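Local atomic coordinates of N-acetyltransferase (Escherichia coli, PDB entry 6GTQ), a protein that probably transfers an acetyl group from acetyl-coenzyme A to an amino group of its substrate. Residues G63-C68 against A112-H117; I91-L96 against G133-A138. The protein carries 1 engineered substitution. One frame throughout, in Å; residues are numbered along the deposited sequence. Where two conformers were deposited one is given.

Interaction 1. Residues G63-C68 against A112-H117; sequences GYYTLC and ATLVAH. With ACT (acetate ion), chain H.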
ATOM      1  N   GLY A  63       6.211  -1.735  11.668  1.00 50.88           N
ATOM      2  CA  GLY A  63       5.819  -1.289  10.344  1.00 49.43           C
ATOM      3  C   GLY A  63       4.324  -1.304  10.172  1.00 52.69           C
ATOM      4  O   GLY A  63       3.621  -2.055  10.854  1.00 51.95           O
ATOM      5  N   TYR A  64       3.829  -0.457   9.264  1.00 49.25           N
ATOM      6  CA  TYR A  64       2.407  -0.341   8.973  1.00 47.19           C
ATOM      7  C   TYR A  64       2.098   0.168   7.571  1.00 49.47           C
ATOM      8  O   TYR A  64       2.955   0.748   6.895  1.00 51.21           O
ATOM      9  CB  TYR A  64       1.711   0.551  10.023  1.00 48.64           C
ATOM     10  CG  TYR A  64       1.894   2.051   9.868  1.00 50.72           C
ATOM     11  CD1 TYR A  64       1.009   2.809   9.099  1.00 50.04           C
ATOM     12  CD2 TYR A  64       2.883   2.730  10.581  1.00 54.17           C
ATOM     13  CE1 TYR A  64       1.134   4.196   9.002  1.00 51.11           C
ATOM     14  CE2 TYR A  64       2.997   4.123  10.517  1.00 55.08           C
ATOM     15  CZ  TYR A  64       2.125   4.847   9.718  1.00 58.94           C
ATOM     16  OH  TYR A  64       2.229   6.211   9.637  1.00 58.45           O
ATOM     17  N   TYR A  65       0.843  -0.006   7.171  1.00 42.69           N
ATOM     18  CA  TYR A  65       0.301   0.534   5.929  1.00 40.34           C
ATOM     19  C   TYR A  65      -1.187   0.836   6.117  1.00 43.58           C
ATOM     20  O   TYR A  65      -1.820   0.247   6.990  1.00 41.88           O
ATOM     21  CB  TYR A  65       0.637  -0.314   4.675  1.00 39.14           C
ATOM     22  CG  TYR A  65      -0.210  -1.544   4.425  1.00 37.85           C
ATOM     23  CD1 TYR A  65      -1.482  -1.437   3.862  1.00 38.06           C
ATOM     24  CD2 TYR A  65       0.311  -2.823   4.616  1.00 38.82           C
ATOM     25  CE1 TYR A  65      -2.252  -2.565   3.592  1.00 36.92           C
ATOM     26  CE2 TYR A  65      -0.443  -3.963   4.326  1.00 39.20           C
ATOM     27  CZ  TYR A  65      -1.724  -3.826   3.815  1.00 45.95           C
ATOM     28  OH  TYR A  65      -2.488  -4.934   3.553  1.00 48.32           O
ATOM     29  N   THR A  66      -1.712   1.818   5.375  1.00 42.67           N
ATOM     30  CA  THR A  66      -3.132   2.204   5.416  1.00 42.24           C
ATOM     31  C   THR A  66      -3.753   2.110   4.025  1.00 46.06           C
ATOM     32  O   THR A  66      -3.108   2.467   3.043  1.00 46.25           O
ATOM     33  CB  THR A  66      -3.375   3.584   6.080  1.00 47.51           C
ATOM     34  OG1 THR A  66      -2.840   4.626   5.260  1.00 49.09           O
ATOM     35  CG2 THR A  66      -2.828   3.673   7.497  1.00 47.41           C
ATOM     36  N   LEU A  67      -5.002   1.618   3.957  1.00 42.29           N
ATOM     37  CA  LEU A  67      -5.796   1.489   2.738  1.00 41.59           C
ATOM     38  C   LEU A  67      -7.136   2.172   2.886  1.00 48.03           C
ATOM     39  O   LEU A  67      -7.731   2.184   3.977  1.00 48.43           O
ATOM     40  CB  LEU A  67      -6.112   0.014   2.431  1.00 40.81           C
ATOM     41  CG  LEU A  67      -5.028  -0.911   1.944  1.00 45.19           C
ATOM     42  CD1 LEU A  67      -5.583  -2.304   1.802  1.00 44.95           C
ATOM     43  CD2 LEU A  67      -4.440  -0.452   0.608  1.00 47.91           C
ATOM     44  N   CYS A  68      -7.628   2.700   1.762  1.00 45.22           N
ATOM     45  CA  CYS A  68      -8.953   3.301   1.656  0.50 45.50           C
ATOM     46  C   CYS A  68      -9.454   3.230   0.226  1.00 48.78           C
ATOM     47  O   CYS A  68      -8.680   3.392  -0.713  1.00 47.79           O
ATOM     48  CB  CYS A  68      -9.010   4.723   2.206  0.50 46.87           C
ATOM     49  SG  CYS A  68     -10.696   5.364   2.386  0.50 52.51           S
ATOM     50  N   ALA A 112       8.456  -3.752   0.668  1.00 57.45           N
ATOM     51  CA  ALA A 112       7.982  -4.475  -0.512  1.00 56.40           C
ATOM     52  C   ALA A 112       7.019  -5.616  -0.124  1.00 58.97           C
ATOM     53  O   ALA A 112       6.019  -5.809  -0.812  1.00 57.20           O
ATOM     54  CB  ALA A 112       9.163  -5.013  -1.306  1.00 59.28           C
ATOM     55  N   THR A 113       7.294  -6.340   0.990  1.00 56.72           N
ATOM     56  CA  THR A 113       6.438  -7.431   1.491  1.00 55.69           C
ATOM     57  C   THR A 113       5.065  -6.878   1.933  1.00 57.75           C
ATOM     58  O   THR A 113       4.044  -7.535   1.722  1.00 56.27           O
ATOM     59  CB  THR A 113       7.173  -8.261   2.562  1.00 62.28           C
ATOM     60  OG1 THR A 113       8.412  -8.717   2.017  1.00 65.49           O
ATOM     61  CG2 THR A 113       6.369  -9.475   3.039  1.00 58.78           C
ATOM     62  N   LEU A 114       5.050  -5.652   2.499  1.00 54.61           N
ATOM     63  CA  LEU A 114       3.837  -4.958   2.936  1.00 52.56           C
ATOM     64  C   LEU A 114       2.982  -4.510   1.749  1.00 52.62           C
ATOM     65  O   LEU A 114       1.756  -4.605   1.814  1.00 49.50           O
ATOM     66  CB  LEU A 114       4.180  -3.791   3.877  1.00 53.07           C
ATOM     67  CG  LEU A 114       3.857  -4.029   5.350  1.00 58.04           C
ATOM     68  CD1 LEU A 114       4.827  -5.011   5.981  1.00 60.37           C
ATOM     69  CD2 LEU A 114       3.845  -2.727   6.124  1.00 60.14           C
ATOM     70  N   VAL A 115       3.632  -4.072   0.651  1.00 49.08           N
ATOM     71  CA  VAL A 115       2.954  -3.689  -0.599  1.00 47.28           C
ATOM     72  C   VAL A 115       2.310  -4.953  -1.228  1.00 49.06           C
ATOM     73  O   VAL A 115       1.165  -4.898  -1.658  1.00 46.91           O
ATOM     74  CB  VAL A 115       3.903  -2.946  -1.583  1.00 51.58           C
ATOM     75  CG1 VAL A 115       3.211  -2.646  -2.912  1.00 50.09           C
ATOM     76  CG2 VAL A 115       4.433  -1.659  -0.962  1.00 51.97           C
ATOM     77  N   ALA A 116       3.025  -6.094  -1.207  1.00 47.21           N
ATOM     78  CA  ALA A 116       2.532  -7.377  -1.723  1.00 47.72           C
ATOM     79  C   ALA A 116       1.317  -7.874  -0.908  1.00 51.51           C
ATOM     80  O   ALA A 116       0.392  -8.460  -1.479  1.00 51.48           O
ATOM     81  CB  ALA A 116       3.649  -8.418  -1.740  1.00 50.23           C
ATOM     82  N   HIS A 117       1.309  -7.594   0.407  1.00 47.77           N
ATOM     83  CA  HIS A 117       0.204  -7.916   1.308  1.00 46.44           C
ATOM     84  C   HIS A 117      -1.000  -7.050   0.916  1.00 48.05           C
ATOM     85  O   HIS A 117      -2.093  -7.579   0.673  1.00 47.52           O
ATOM     86  CB  HIS A 117       0.610  -7.682   2.768  1.00 47.15           C
ATOM     87  CG  HIS A 117      -0.413  -8.169   3.747  1.00 50.42           C
ATOM     88  ND1 HIS A 117      -1.476  -7.379   4.130  1.00 50.86           N
ATOM     89  CD2 HIS A 117      -0.509  -9.359   4.381  1.00 53.30           C
ATOM     90  CE1 HIS A 117      -2.178  -8.103   4.983  1.00 50.39           C
ATOM     91  NE2 HIS A 117      -1.631  -9.298   5.171  1.00 52.11           N
TER
HETATM   92  C   ACT H 204      -5.510   6.116   3.226  1.00 46.07           C
HETATM   93  O   ACT H 204      -4.964   5.123   3.631  1.00 41.60           O
HETATM   94  OXT ACT H 204      -6.109   6.927   3.935  1.00 50.30           O
HETATM   95  CH3 ACT H 204      -5.434   6.369   1.727  1.00 51.34           C
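Tyr-65 reaches from the strand to His-117 on the helix, and a single short hydrogen bond joins their polar ends: Tyr-65 OH lies 2.7 Å from His-117 ND1, and either could supply the proton. The bond meets each ring at its edge, close to both planes. The two rings therefore sit rim to rim, with their planes turned 60° to one another and neither lying over the other. On the helix, CG of His-117 is anti to the backbone N (chi1 -172°), which carries the imidazole toward the strand, and the second torsion then turns its ND1 edge to the phenol.

Apolar packing centres on Leu-114, whose CA is the nearest on the helix to that of Tyr-65. Its CG touches Tyr-65 CD2 at 3.8 Å in the plane of the phenol ring, so the leucine meets an edge. Methyl CD2 extends farther back along the strand and rests 3.7 Å from Tyr-64 O. The helix backbone joins in too, with Leu-114 O 3.4 Å from Tyr-65 CE2, approaching the ring obliquely.

This is the GNAT arrangement of a central sheet with a helix laid along one side: strand 61-74 and helix 110-129 run in roughly the same direction, their local axes 9.2 Å apart and inclined by 33°. Tyr-65 continues along the helix to Ala-118 and Val-121, and its ring also meets that of Tyr-50 on the adjoining strand, nearly parallel.

The alternating residues Tyr-64 and Thr-66 turn from helix 110-129 and pack on helix 28-36, where Tyr-64 OH bonds to Leu-30 O. A bound acetate, probably from the crystallisation liquor, accepts a hydrogen bond from Thr-66 OG1 through its O atom at 2.7 Å. The methylene of Cys-68 lies alongside the same ion, CB being 3.9 Å from the acetate C.

Interaction 2. Residues I91-L96 against G133-A138; sequences IPSVTL and GLFVEA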
ATOM      1  N   ILE A  91     -12.746   5.322 -12.306  1.00 74.97           N
ATOM      2  CA  ILE A  91     -11.973   4.107 -11.980  1.00 72.14           C
ATOM      3  C   ILE A  91     -12.203   3.688 -10.513  1.00 71.10           C
ATOM      4  O   ILE A  91     -11.493   4.222  -9.658  1.00 70.61           O
ATOM      5  CB  ILE A  91     -10.416   4.216 -12.255  1.00 74.89           C
ATOM      6  CG1 ILE A  91     -10.084   4.765 -13.654  1.00 77.27           C
ATOM      7  CG2 ILE A  91      -9.678   2.868 -12.003  1.00 72.97           C
ATOM      8  CD1 ILE A  91      -8.744   5.443 -13.712  1.00 85.19           C
ATOM      9  N   PRO A  92     -13.080   2.698 -10.184  1.00 64.38           N
ATOM     10  CA  PRO A  92     -13.145   2.222  -8.787  1.00 61.68           C
ATOM     11  C   PRO A  92     -11.797   1.608  -8.415  1.00 58.52           C
ATOM     12  O   PRO A  92     -11.283   0.741  -9.142  1.00 57.59           O
ATOM     13  CB  PRO A  92     -14.266   1.187  -8.800  1.00 64.68           C
ATOM     14  CG  PRO A  92     -14.391   0.756 -10.225  1.00 70.49           C
ATOM     15  CD  PRO A  92     -13.985   1.929 -11.063  1.00 66.94           C
ATOM     16  N   SER A  93     -11.170   2.147  -7.357  1.00 50.24           N
ATOM     17  CA  SER A  93      -9.832   1.725  -6.918  1.00 47.24           C
ATOM     18  C   SER A  93      -9.644   1.741  -5.390  1.00 49.16           C
ATOM     19  O   SER A  93     -10.584   1.974  -4.643  1.00 49.11           O
ATOM     20  CB  SER A  93      -8.766   2.593  -7.588  1.00 47.70           C
ATOM     21  OG  SER A  93      -8.977   3.964  -7.300  1.00 51.87           O
ATOM     22  N   VAL A  94      -8.423   1.442  -4.941  1.00 44.34           N
ATOM     23  CA  VAL A  94      -8.025   1.484  -3.540  1.00 42.63           C
ATOM     24  C   VAL A  94      -6.734   2.289  -3.474  1.00 45.68           C
ATOM     25  O   VAL A  94      -5.847   2.101  -4.308  1.00 44.93           O
ATOM     26  CB  VAL A  94      -7.850   0.076  -2.915  1.00 44.55           C
ATOM     27  CG1 VAL A  94      -7.363   0.180  -1.466  1.00 43.44           C
ATOM     28  CG2 VAL A  94      -9.148  -0.735  -2.999  1.00 43.72           C
ATOM     29  N   THR A  95      -6.629   3.185  -2.497  1.00 43.29           N
ATOM     30  CA  THR A  95      -5.414   3.966  -2.292  1.00 43.92           C
ATOM     31  C   THR A  95      -4.637   3.455  -1.077  1.00 48.36           C
ATOM     32  O   THR A  95      -5.216   3.277  -0.005  1.00 48.08           O
ATOM     33  CB  THR A  95      -5.737   5.463  -2.191  1.00 53.00           C
ATOM     34  OG1 THR A  95      -6.402   5.877  -3.377  1.00 53.68           O
ATOM     35  CG2 THR A  95      -4.504   6.317  -1.993  1.00 56.22           C
ATOM     36  N   LEU A  96      -3.325   3.233  -1.254  1.00 46.23           N
ATOM     37  CA  LEU A  96      -2.397   2.912  -0.176  1.00 46.65           C
ATOM     38  C   LEU A  96      -1.781   4.292   0.120  1.00 51.39           C
ATOM     39  O   LEU A  96      -0.956   4.780  -0.660  1.00 52.67           O
ATOM     40  CB  LEU A  96      -1.323   1.925  -0.655  1.00 47.07           C
ATOM     41  CG  LEU A  96      -0.645   1.016   0.393  1.00 51.97           C
ATOM     42  CD1 LEU A  96       0.269   0.018  -0.289  1.00 53.21           C
ATOM     43  CD2 LEU A  96       0.191   1.794   1.359  1.00 52.89           C
ATOM     44  N   GLY A 133      -7.750  -1.237  -9.809  1.00 48.30           N
ATOM     45  CA  GLY A 133      -6.361  -0.937  -9.517  1.00 46.49           C
ATOM     46  C   GLY A 133      -6.060  -0.410  -8.140  1.00 48.04           C
ATOM     47  O   GLY A 133      -6.958  -0.189  -7.322  1.00 47.21           O
ATOM     48  N   LEU A 134      -4.758  -0.216  -7.903  1.00 44.31           N
ATOM     49  CA  LEU A 134      -4.169   0.291  -6.674  1.00 43.35           C
ATOM     50  C   LEU A 134      -3.343   1.537  -6.982  1.00 47.38           C
ATOM     51  O   LEU A 134      -2.454   1.506  -7.849  1.00 46.87           O
ATOM     52  CB  LEU A 134      -3.297  -0.793  -5.970  1.00 42.53           C
ATOM     53  CG  LEU A 134      -2.508  -0.359  -4.720  1.00 46.96           C
ATOM     54  CD1 LEU A 134      -3.430  -0.029  -3.535  1.00 46.19           C
ATOM     55  CD2 LEU A 134      -1.494  -1.408  -4.313  1.00 50.19           C
ATOM     56  N   PHE A 135      -3.658   2.631  -6.256  1.00 43.23           N
ATOM     57  CA  PHE A 135      -2.946   3.905  -6.310  1.00 43.62           C
ATOM     58  C   PHE A 135      -2.120   4.019  -5.053  1.00 49.70           C
ATOM     59  O   PHE A 135      -2.503   3.496  -4.014  1.00 47.29           O
ATOM     60  CB  PHE A 135      -3.909   5.093  -6.423  1.00 45.38           C
ATOM     61  CG  PHE A 135      -4.533   5.231  -7.786  1.00 46.64           C
ATOM     62  CD1 PHE A 135      -5.725   4.589  -8.091  1.00 47.81           C
ATOM     63  CD2 PHE A 135      -3.918   5.989  -8.778  1.00 48.50           C
ATOM     64  CE1 PHE A 135      -6.303   4.721  -9.361  1.00 48.85           C
ATOM     65  CE2 PHE A 135      -4.489   6.110 -10.044  1.00 50.85           C
ATOM     66  CZ  PHE A 135      -5.680   5.480 -10.324  1.00 48.44           C
ATOM     67  N   VAL A 136      -0.976   4.682  -5.147  1.00 51.62           N
ATOM     68  CA  VAL A 136      -0.085   4.836  -4.006  1.00 52.92           C
ATOM     69  C   VAL A 136       0.409   6.279  -3.901  1.00 61.08           C
ATOM     70  O   VAL A 136       0.514   6.968  -4.913  1.00 61.55           O
ATOM     71  CB  VAL A 136       1.035   3.762  -4.029  1.00 57.22           C
ATOM     72  CG1 VAL A 136       2.219   4.163  -4.898  1.00 58.69           C
ATOM     73  CG2 VAL A 136       1.481   3.415  -2.627  1.00 57.36           C
ATOM     74  N   GLU A 137       0.643   6.745  -2.668  1.00 61.67           N
ATOM     75  CA  GLU A 137       1.112   8.106  -2.391  1.00 64.83           C
ATOM     76  C   GLU A 137       2.613   8.123  -2.078  1.00 70.64           C
ATOM     77  O   GLU A 137       3.049   7.486  -1.113  1.00 70.63           O
ATOM     78  CB  GLU A 137       0.296   8.747  -1.241  1.00 66.80           C
ATOM     79  CG  GLU A 137      -1.172   9.012  -1.563  1.00 83.53           C
ATOM     80  CD  GLU A 137      -1.457   9.973  -2.707  1.00118.42           C
ATOM     81  OE1 GLU A 137      -0.848  11.068  -2.743  1.00119.46           O
ATOM     82  OE2 GLU A 137      -2.303   9.631  -3.567  1.00113.57           O
ATOM     83  N   ALA A 138       3.399   8.835  -2.906  1.00 68.98           N
ATOM     84  CA  ALA A 138       4.842   8.987  -2.721  1.00 71.16           C
ATOM     85  C   ALA A 138       5.205  10.467  -2.503  1.00 78.63           C
ATOM     86  O   ALA A 138       5.320  11.240  -3.461  1.00 79.34           O
ATOM     87  CB  ALA A 138       5.601   8.397  -3.898  1.00 72.33           C
TER
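Val-94 and Leu-96 pair with strand 133-137 through four backbone hydrogen bonds in parallel register. Val-94 N donates to Gly-133 O and Val-94 O accepts from Phe-135 N; one step on, Leu-96 N donates to Phe-135 O and Leu-96 O accepts from Glu-137 N. The inner two bonds are the straighter, with N-H...O angles of 169° at Phe-135 N and 172° at Leu-96 N. CA-H...O contacts reinforce the pairing, as from Thr-95 CA to Phe-135 O at 3.4 Å.

Apolar contacts cluster on the side bearing Val-94, Leu-96, Leu-134 and Val-136. CD1 of Leu-134 swings back over the pairing, 3.3 Å from Val-94 O and 4.1 Å from Leu-96 CB. Val-136 reaches Leu-96 with a methyl that stands anti to its own backbone N: CG2 is 3.7 Å from Leu-96 CB.

The other side mixes an aromatic ring with hydroxyls. Ser-93 lies against the edge of the Phe-135 ring, its OG 3.4 Å from CD1 and near the ring plane, while Thr-95 OG1 comes alongside Phe-135 CB at 4.0 Å. Both hydroxyls find their hydrogen-bond partner in Ser-70 OG, and Thr-95 OG1 also bonds to the backbone of a chain of another protein.

The segments stay fully paired, inclined by 27° through sheet twist; the V-shaped opening typical of GNAT enzymes would probably lie farther on, past Leu-96 and Glu-137. Helix 110-129 connects the two strands, a beta-alpha-beta unit, and packs on the leucine and valine side through Ala-118, Met-119 and Val-122. Helix 141-149 adds Phe-147 against Val-136, while strands 61-74 and 162-166 flank the pair and bring Phe-72 and Phe-164 to the Phe-135 ring.

Interactions 1 and 2 reach one sheet, their centres about 12 Å apart. Strand 61-74 lies beside strand 90-101, and the segments join directly: Cys-68 O is 2.7 Å from Thr-95 N, a probable hydrogen bond, and Leu-67 CD2 packs on Val-94 CG1 at 3.6 Å. Helix 110-129, part of interaction 1, packs on interaction 2 and connects its strands. On the sheet's other side, the acetate held by Thr-66 lies about 4 Å from the side chain of Thr-95. In relatives acetyl-coenzyme A lies between the ends of the two parallel strands and the start of the helix following the first, so its site is probably nearby; the acetate does not mark it with certainty.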